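Local atomic coordinates of C-1-tetrahydrofolate synthase, cytoplasmic, putative (Trypanosoma brucei, PDB entry 4CJX), a protein that probably interconverts one-carbon forms of tetrahydrofolate, acting as a homodimeric NADP-dependent methylenetetrahydrofolate dehydrogenase and methenyltetrahydrofolate cyclohydrolase. Residues Ala224-Val227 and Arg228-Ile232; Glu140-Asp144 and Cys145-Val149. One frame throughout, in Å; residues are numbered along the deposited sequence. Where two conformers were deposited one is given.

Contact 1 of 2, residues Ala224-Val227 and Arg228-Ile232; sequences ADIV and RASDI
R228, in one of its two modelled conformers, turns its side chain back along the helix to lie against A224, one turn earlier. The R228 backbone N closes the last regular i to i+4 bond here, 2.9 Å to A224 O. In this conformer CG stands beside the backbone N, anti to the carbonyl carbon (chi1 -80°), which sets R228 CG 3.1 Å from A224 O; from there the chain runs extended to NE. The guanidinium of the same conformer lays one face over the A224 methyl, whose CB is 3.8 Å from R228 NH1 and offset toward the rim of the group. Opposite charge lies near, but D225 OD2 makes its salt bridge with R186 of the second subunit.

At A229 the helix tightens. A229 N makes only a weak bond to D225 O (3.4 Å) and a better one to I226 O, at 3.1 Å, so the i+4 pattern gives way to i+3. This is the C-terminal end of helix 220-228, at the point in the Rossmann-like NAD(P)-binding domain where the chain leaves a helix and crosses into strand 232-235 of the parallel sheet.

S230 reaches back toward the helix and carries on the i+3 pattern, its N bonding V227 O at 165°. With OG beside its own backbone N (chi1 -49°), the S230 hydroxyl donates from OG to I226 O over a short 2.6 Å. I226 O is thus gripped twice, A229 N and S230 OG arriving from opposite faces of its carbonyl plane. A water donates both to V227 O and to S230 O, bridging the final turn to the departing chain. D231 then pairs with K249, and I232 enters the sheet beside strand 186-190.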
ATOM      1  N   ALA B 224      11.233  12.869  16.392  1.00 16.17           N
ATOM      2  CA  ALA B 224      11.734  14.247  16.435  1.00 16.22           C
ATOM      3  C   ALA B 224      12.692  14.520  15.271  1.00 16.48           C
ATOM      4  O   ALA B 224      12.563  15.510  14.550  1.00 15.75           O
ATOM      5  CB  ALA B 224      12.423  14.493  17.753  1.00 17.31           C
ATOM      6  N   ASP B 225      13.657  13.627  15.111  1.00 17.24           N
ATOM      7  CA  ASP B 225      14.616  13.720  14.040  1.00 18.45           C
ATOM      8  C   ASP B 225      13.938  13.736  12.653  1.00 16.78           C
ATOM      9  O   ASP B 225      14.312  14.498  11.781  1.00 16.26           O
ATOM     10  CB  ASP B 225      15.511  12.505  14.109  1.00 20.52           C
ATOM     11  CG  ASP B 225      16.681  12.595  13.182  1.00 23.00           C
ATOM     12  OD1 ASP B 225      17.505  13.544  13.347  1.00 26.03           O
ATOM     13  OD2 ASP B 225      16.814  11.696  12.310  1.00 24.44           O
ATOM     14  N   ILE B 226      12.932  12.885  12.478  1.00 15.75           N
ATOM     15  CA  ILE B 226      12.252  12.763  11.214  1.00 14.81           C
ATOM     16  C   ILE B 226      11.412  14.018  10.944  1.00 14.15           C
ATOM     17  O   ILE B 226      11.490  14.598   9.861  1.00 13.40           O
ATOM     18  CB  ILE B 226      11.457  11.432  11.164  1.00 14.57           C
ATOM     19  CG1 ILE B 226      12.470  10.274  10.996  1.00 15.41           C
ATOM     20  CG2 ILE B 226      10.446  11.437  10.001  1.00 13.82           C
ATOM     21  CD1 ILE B 226      11.941   8.902  11.380  1.00 15.49           C
ATOM     22  N   VAL B 227      10.639  14.454  11.944  1.00 13.98           N
ATOM     23  CA  VAL B 227       9.787  15.648  11.798  1.00 13.73           C
ATOM     24  C   VAL B 227      10.671  16.877  11.490  1.00 13.99           C
ATOM     25  O   VAL B 227      10.299  17.719  10.672  1.00 13.45           O
ATOM     26  CB  VAL B 227       8.936  15.921  13.084  1.00 13.63           C
ATOM     27  CG1 VAL B 227       8.319  17.305  13.066  1.00 13.76           C
ATOM     28  CG2 VAL B 227       7.858  14.863  13.267  1.00 13.59           C
ATOM     29  N   ARG B 228      11.824  16.974  12.148  1.00 14.78           N
ATOM     30  CA  ARG B 228      12.741  18.112  11.963  0.60 15.65           C
ATOM     31  C   ARG B 228      13.208  18.236  10.522  1.00 15.82           C
ATOM     32  O   ARG B 228      13.527  19.329  10.028  1.00 16.22           O
ATOM     33  CB  ARG B 228      13.977  17.971  12.855  0.60 16.64           C
ATOM     34  CG  ARG B 228      13.760  18.373  14.300  0.60 17.12           C
ATOM     35  CD  ARG B 228      15.047  18.258  15.111  0.60 18.26           C
ATOM     36  NE  ARG B 228      14.754  18.377  16.538  0.60 18.75           N
ATOM     37  CZ  ARG B 228      15.055  17.482  17.477  0.60 19.21           C
ATOM     38  NH1 ARG B 228      15.721  16.366  17.185  0.60 19.33           N
ATOM     39  NH2 ARG B 228      14.689  17.725  18.735  0.60 19.58           N
ATOM     40  N   ALA B 229      13.267  17.107   9.836  1.00 15.81           N
ATOM     41  CA  ALA B 229      13.751  17.113   8.479  1.00 16.10           C
ATOM     42  C   ALA B 229      12.609  17.202   7.452  1.00 15.70           C
ATOM     43  O   ALA B 229      12.865  17.203   6.247  1.00 16.21           O
ATOM     44  CB  ALA B 229      14.598  15.861   8.257  1.00 16.47           C
ATOM     45  N   SER B 230      11.357  17.249   7.892  1.00 15.00           N
ATOM     46  CA  SER B 230      10.265  17.115   6.965  1.00 14.66           C
ATOM     47  C   SER B 230       9.687  18.462   6.506  1.00 14.71           C
ATOM     48  O   SER B 230       9.352  19.310   7.316  1.00 15.28           O
ATOM     49  CB  SER B 230       9.150  16.258   7.574  1.00 14.37           C
ATOM     50  OG  SER B 230       9.653  15.055   8.124  1.00 14.59           O
ATOM     51  N   ASP B 231       9.557  18.621   5.193  1.00 14.46           N
ATOM     52  CA  ASP B 231       8.862  19.748   4.580  1.00 14.65           C
ATOM     53  C   ASP B 231       7.342  19.701   4.756  1.00 13.73           C
ATOM     54  O   ASP B 231       6.669  20.732   4.711  1.00 13.57           O
ATOM     55  CB  ASP B 231       9.182  19.782   3.081  1.00 15.30           C
ATOM     56  CG  ASP B 231      10.689  19.948   2.810  1.00 16.34           C
ATOM     57  OD1 ASP B 231      11.258  20.984   3.257  1.00 16.52           O
ATOM     58  OD2 ASP B 231      11.292  19.040   2.172  1.00 16.46           O
ATOM     59  N   ILE B 232       6.803  18.496   4.897  1.00 13.29           N
ATOM     60  CA  ILE B 232       5.376  18.308   5.040  1.00 13.11           C
ATOM     61  C   ILE B 232       5.105  17.272   6.122  1.00 12.69           C
ATOM     62  O   ILE B 232       5.684  16.185   6.103  1.00 12.49           O
ATOM     63  CB  ILE B 232       4.728  17.841   3.723  1.00 13.29           C
ATOM     64  CG1 ILE B 232       4.797  18.939   2.670  1.00 13.92           C
ATOM     65  CG2 ILE B 232       3.282  17.425   3.978  1.00 13.04           C
ATOM     66  CD1 ILE B 232       4.629  18.412   1.261  1.00 14.74           C
TER
HETATM   67  O   HOH W   1       8.628  19.609  10.024  1.00 13.04           O

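Contact 2 of 2, residues Glu140-Asp144 and Cys145-Val149; sequences EKDAD and CLLPV. With 9L9 ((2S)-2-[[4-[[2,4-bis(azanyl)-6-oxidanylidene-1H-pyrimidin-5-yl]carbamoylamino]phenyl]carbonylamino]pentanedioic acid), chain G.
The D142 carboxylate grips two successive backbone amides, those of L146 and L147. CG lies anti to the backbone N (chi1 171°), which carries the two oxygens across the turn rather than back along the incoming chain. D142 OD1 takes L146 N on its syn lone pair, 3.0 Å and nearly straight at 169°; D142 OD2 takes L147 N, also at 3.0 Å, from above the carboxylate plane. N150 ND2 is a further donor to OD2, so this buried acid is held from several sides and its rotation is fixed. The L147 side chain folds over the same group, its CB 3.3 Å from D142 OD2.

C145 N returns to D142 O (3.1 Å), closing a type I turn that sets D144 at its third position. D144 CG stands beside its backbone N, anti to the carbonyl carbon (chi1 -75°), and the carboxylate swings off the turn to the inhibitor's pyrimidine, while D144 CB packs on L146 CD1 at 3.8 Å. Inhibitor N3 gives to D144 OD1 (2.8 Å) and the amino N2A to D144 OD2 (2.9 Å), a paired grip that sets how the pyrimidine is rotated in its own plane.

A type I beta turn thus leads to L147 at the N-cap position of helix 148-151, and it holds D144 in the pocket where this folate-like inhibitor binds.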
ATOM      1  N   GLU B 140     -18.502  -1.091  -6.278  1.00 27.49           N
ATOM      2  CA  GLU B 140     -18.973   0.146  -6.898  1.00 27.99           C
ATOM      3  C   GLU B 140     -19.630   1.109  -5.902  1.00 26.16           C
ATOM      4  O   GLU B 140     -19.758   2.304  -6.207  1.00 25.48           O
ATOM      5  CB  GLU B 140     -20.006  -0.178  -8.005  1.00 30.55           C
ATOM      6  CG  GLU B 140     -19.450  -0.993  -9.169  1.00 33.23           C
ATOM      7  CD  GLU B 140     -19.432  -2.514  -8.949  1.00 34.58           C
ATOM      8  OE1 GLU B 140     -19.980  -3.001  -7.923  1.00 34.29           O
ATOM      9  OE2 GLU B 140     -18.851  -3.215  -9.822  1.00 36.67           O
ATOM     10  N   LYS B 141     -20.067   0.577  -4.752  1.00 25.14           N
ATOM     11  CA  LYS B 141     -20.628   1.382  -3.632  1.00 24.22           C
ATOM     12  C   LYS B 141     -19.689   1.606  -2.417  1.00 22.74           C
ATOM     13  O   LYS B 141     -20.100   2.135  -1.378  1.00 21.80           O
ATOM     14  CB  LYS B 141     -21.936   0.752  -3.134  1.00 24.74           C
ATOM     15  CG  LYS B 141     -22.981   0.596  -4.236  1.00 26.20           C
ATOM     16  CD  LYS B 141     -24.347   0.266  -3.692  1.00 26.90           C
ATOM     17  CE  LYS B 141     -25.248  -0.302  -4.777  1.00 28.55           C
ATOM     18  NZ  LYS B 141     -26.658  -0.151  -4.373  1.00 29.41           N
ATOM     19  N   ASP B 142     -18.434   1.199  -2.552  1.00 22.25           N
ATOM     20  CA  ASP B 142     -17.445   1.287  -1.469  1.00 21.15           C
ATOM     21  C   ASP B 142     -16.907   2.731  -1.395  1.00 20.55           C
ATOM     22  O   ASP B 142     -15.820   3.021  -1.847  1.00 20.22           O
ATOM     23  CB  ASP B 142     -16.340   0.259  -1.732  1.00 20.98           C
ATOM     24  CG  ASP B 142     -15.142   0.391  -0.792  1.00 20.09           C
ATOM     25  OD1 ASP B 142     -15.316   0.782   0.378  1.00 19.00           O
ATOM     26  OD2 ASP B 142     -14.016   0.070  -1.257  1.00 19.91           O
ATOM     27  N   ALA B 143     -17.708   3.633  -0.830  1.00 20.89           N
ATOM     28  CA  ALA B 143     -17.379   5.052  -0.775  1.00 20.35           C
ATOM     29  C   ALA B 143     -16.133   5.357   0.079  1.00 19.41           C
ATOM     30  O   ALA B 143     -15.416   6.297  -0.215  1.00 18.68           O
ATOM     31  CB  ALA B 143     -18.570   5.833  -0.251  1.00 21.16           C
ATOM     32  N   ASP B 144     -15.889   4.565   1.123  1.00 19.04           N
ATOM     33  CA  ASP B 144     -14.692   4.734   1.934  1.00 18.47           C
ATOM     34  C   ASP B 144     -13.432   4.171   1.315  1.00 18.80           C
ATOM     35  O   ASP B 144     -12.356   4.390   1.853  1.00 18.72           O
ATOM     36  CB  ASP B 144     -14.848   4.079   3.291  1.00 18.64           C
ATOM     37  CG  ASP B 144     -15.732   4.872   4.224  1.00 18.77           C
ATOM     38  OD1 ASP B 144     -15.446   6.081   4.462  1.00 18.36           O
ATOM     39  OD2 ASP B 144     -16.689   4.262   4.738  1.00 19.11           O
ATOM     40  N   CYS B 145     -13.546   3.435   0.211  1.00 19.43           N
ATOM     41  CA  CYS B 145     -12.377   2.805  -0.419  1.00 20.08           C
ATOM     42  C   CYS B 145     -11.684   1.893   0.601  1.00 20.09           C
ATOM     43  O   CYS B 145     -10.479   1.961   0.829  1.00 19.99           O
ATOM     44  CB  CYS B 145     -11.416   3.861  -0.993  1.00 20.05           C
ATOM     45  SG  CYS B 145     -10.105   3.158  -2.018  1.00 21.96           S
ATOM     46  N   LEU B 146     -12.474   1.055   1.247  1.00 20.07           N
ATOM     47  CA  LEU B 146     -11.957   0.132   2.250  1.00 20.15           C
ATOM     48  C   LEU B 146     -11.641  -1.258   1.649  1.00 20.07           C
ATOM     49  O   LEU B 146     -10.875  -2.024   2.241  1.00 20.22           O
ATOM     50  CB  LEU B 146     -12.957  -0.002   3.409  1.00 20.87           C
ATOM     51  CG  LEU B 146     -12.793   1.050   4.506  1.00 20.86           C
ATOM     52  CD1 LEU B 146     -14.032   1.072   5.379  1.00 21.62           C
ATOM     53  CD2 LEU B 146     -11.537   0.815   5.354  1.00 21.48           C
ATOM     54  N   LEU B 147     -12.221  -1.565   0.484  1.00 19.40           N
ATOM     55  CA  LEU B 147     -12.079  -2.878  -0.108  1.00 19.81           C
ATOM     56  C   LEU B 147     -10.694  -3.000  -0.754  1.00 19.62           C
ATOM     57  O   LEU B 147     -10.235  -2.063  -1.396  1.00 18.58           O
ATOM     58  CB  LEU B 147     -13.154  -3.111  -1.173  1.00 20.50           C
ATOM     59  CG  LEU B 147     -14.594  -3.391  -0.730  1.00 20.87           C
ATOM     60  CD1 LEU B 147     -15.454  -3.748  -1.931  1.00 21.88           C
ATOM     61  CD2 LEU B 147     -14.632  -4.533   0.264  1.00 21.72           C
ATOM     62  N   PRO B 148     -10.042  -4.173  -0.601  1.00 20.23           N
ATOM     63  CA  PRO B 148      -8.788  -4.423  -1.286  1.00 20.68           C
ATOM     64  C   PRO B 148      -8.829  -4.068  -2.772  1.00 20.91           C
ATOM     65  O   PRO B 148      -7.929  -3.405  -3.253  1.00 20.51           O
ATOM     66  CB  PRO B 148      -8.576  -5.915  -1.068  1.00 21.90           C
ATOM     67  CG  PRO B 148      -9.168  -6.149   0.274  1.00 21.74           C
ATOM     68  CD  PRO B 148     -10.392  -5.284   0.306  1.00 20.83           C
ATOM     69  N   VAL B 149      -9.866  -4.483  -3.498  1.00 21.46           N
ATOM     70  CA  VAL B 149      -9.927  -4.163  -4.925  1.00 22.11           C
ATOM     71  C   VAL B 149      -9.848  -2.647  -5.166  1.00 21.27           C
ATOM     72  O   VAL B 149      -9.292  -2.212  -6.160  1.00 21.79           O
ATOM     73  CB  VAL B 149     -11.147  -4.807  -5.628  1.00 23.04           C
ATOM     74  CG1 VAL B 149     -12.441  -4.124  -5.220  1.00 22.26           C
ATOM     75  CG2 VAL B 149     -10.978  -4.789  -7.144  1.00 24.12           C
TER
HETATM   76  N2A 9L9 G1298     -16.226   4.209   7.608  1.00 18.23           N
HETATM   77  N1  9L9 G1298     -15.206   5.445   9.420  1.00 19.32           N
HETATM   78  C2  9L9 G1298     -15.550   5.411   8.111  1.00 17.71           C
HETATM   79  N3  9L9 G1298     -15.274   6.458   7.233  1.00 17.13           N
HETATM   80  C4  9L9 G1298     -14.624   7.530   7.860  1.00 16.95           C
HETATM   81  O4A 9L9 G1298     -14.380   8.435   7.078  1.00 17.14           O
HETATM   82  N5A 9L9 G1298     -13.762   8.749   9.785  1.00 20.26           N
HETATM   83  C5  9L9 G1298     -14.245   7.588   9.208  1.00 19.28           C
HETATM   84  C6  9L9 G1298     -14.584   6.511   9.966  1.00 18.98           C
HETATM   85  N7  9L9 G1298     -14.233   6.481  11.386  1.00 20.03           N
HETATM   86  O8A 9L9 G1298     -15.636  10.005   9.449  1.00 19.83           O
HETATM   87  N9  9L9 G1298     -13.881  10.885  10.550  1.00 19.63           N
HETATM   88  C1B 9L9 G1298     -14.355  12.148  10.768  1.00 20.47           C
HETATM   89  C2B 9L9 G1298     -13.628  12.964  11.658  1.00 21.39           C
HETATM   90  C3B 9L9 G1298     -14.036  14.263  11.966  1.00 21.86           C
HETATM   91  C4B 9L9 G1298     -15.192  14.803  11.398  1.00 22.41           C
HETATM   92  C5B 9L9 G1298     -15.894  14.006  10.467  1.00 22.33           C
HETATM   93  C6B 9L9 G1298     -15.493  12.698  10.164  1.00 20.45           C
HETATM   94  C7B 9L9 G1298     -15.585  16.240  11.687  1.00 23.15           C
HETATM   95  O7B 9L9 G1298     -16.186  16.829  10.821  1.00 22.30           O
HETATM   96  CAW 9L9 G1298     -14.517   9.866   9.914  1.00 20.61           C
HETATM   97  N   9L9 G1298     -15.210  16.884  12.813  1.00 25.83           N
HETATM   98  CA  9L9 G1298     -15.457  18.293  13.099  1.00 26.56           C
HETATM   99  C   9L9 G1298     -14.160  19.042  12.898  1.00 27.59           C
HETATM  100  OXT 9L9 G1298     -13.113  18.385  12.992  1.00 28.07           O
HETATM  101  CB  9L9 G1298     -15.859  18.588  14.524  1.00 28.22           C
HETATM  102  CG  9L9 G1298     -16.568  17.413  15.166  1.00 30.63           C
HETATM  103  CD  9L9 G1298     -17.270  17.895  16.397  1.00 31.62           C
HETATM  104  OE1 9L9 G1298     -18.087  18.807  16.273  1.00 35.68           O
HETATM  105  OE2 9L9 G1298     -17.003  17.366  17.486  1.00 35.05           O
HETATM  106  O   9L9 G1298     -14.147  20.277  12.673  1.00 27.83           O

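Overall arrangement
After strand 26-27, an edge strand of the six-stranded sheet within this chain, the chain builds the three-stranded parallel sheet of the catalytic domain, and contact 2 follows strand 117-120 and helix 130-134. It closes the short loop into helix 148-151, on the way from the catalytic domain toward the NAD(P)-binding domain. Contact 1 comes later, closing the exit from helix 220-228 into strand 232-235 of the six-stranded sheet. The two are in series and neither nests nor crosses; the centres of contact 1 and contact 2 are 32 Å apart. One lies at the inhibitor pocket, the other at the periphery of the nucleotide-binding domain, yet both touch the second subunit.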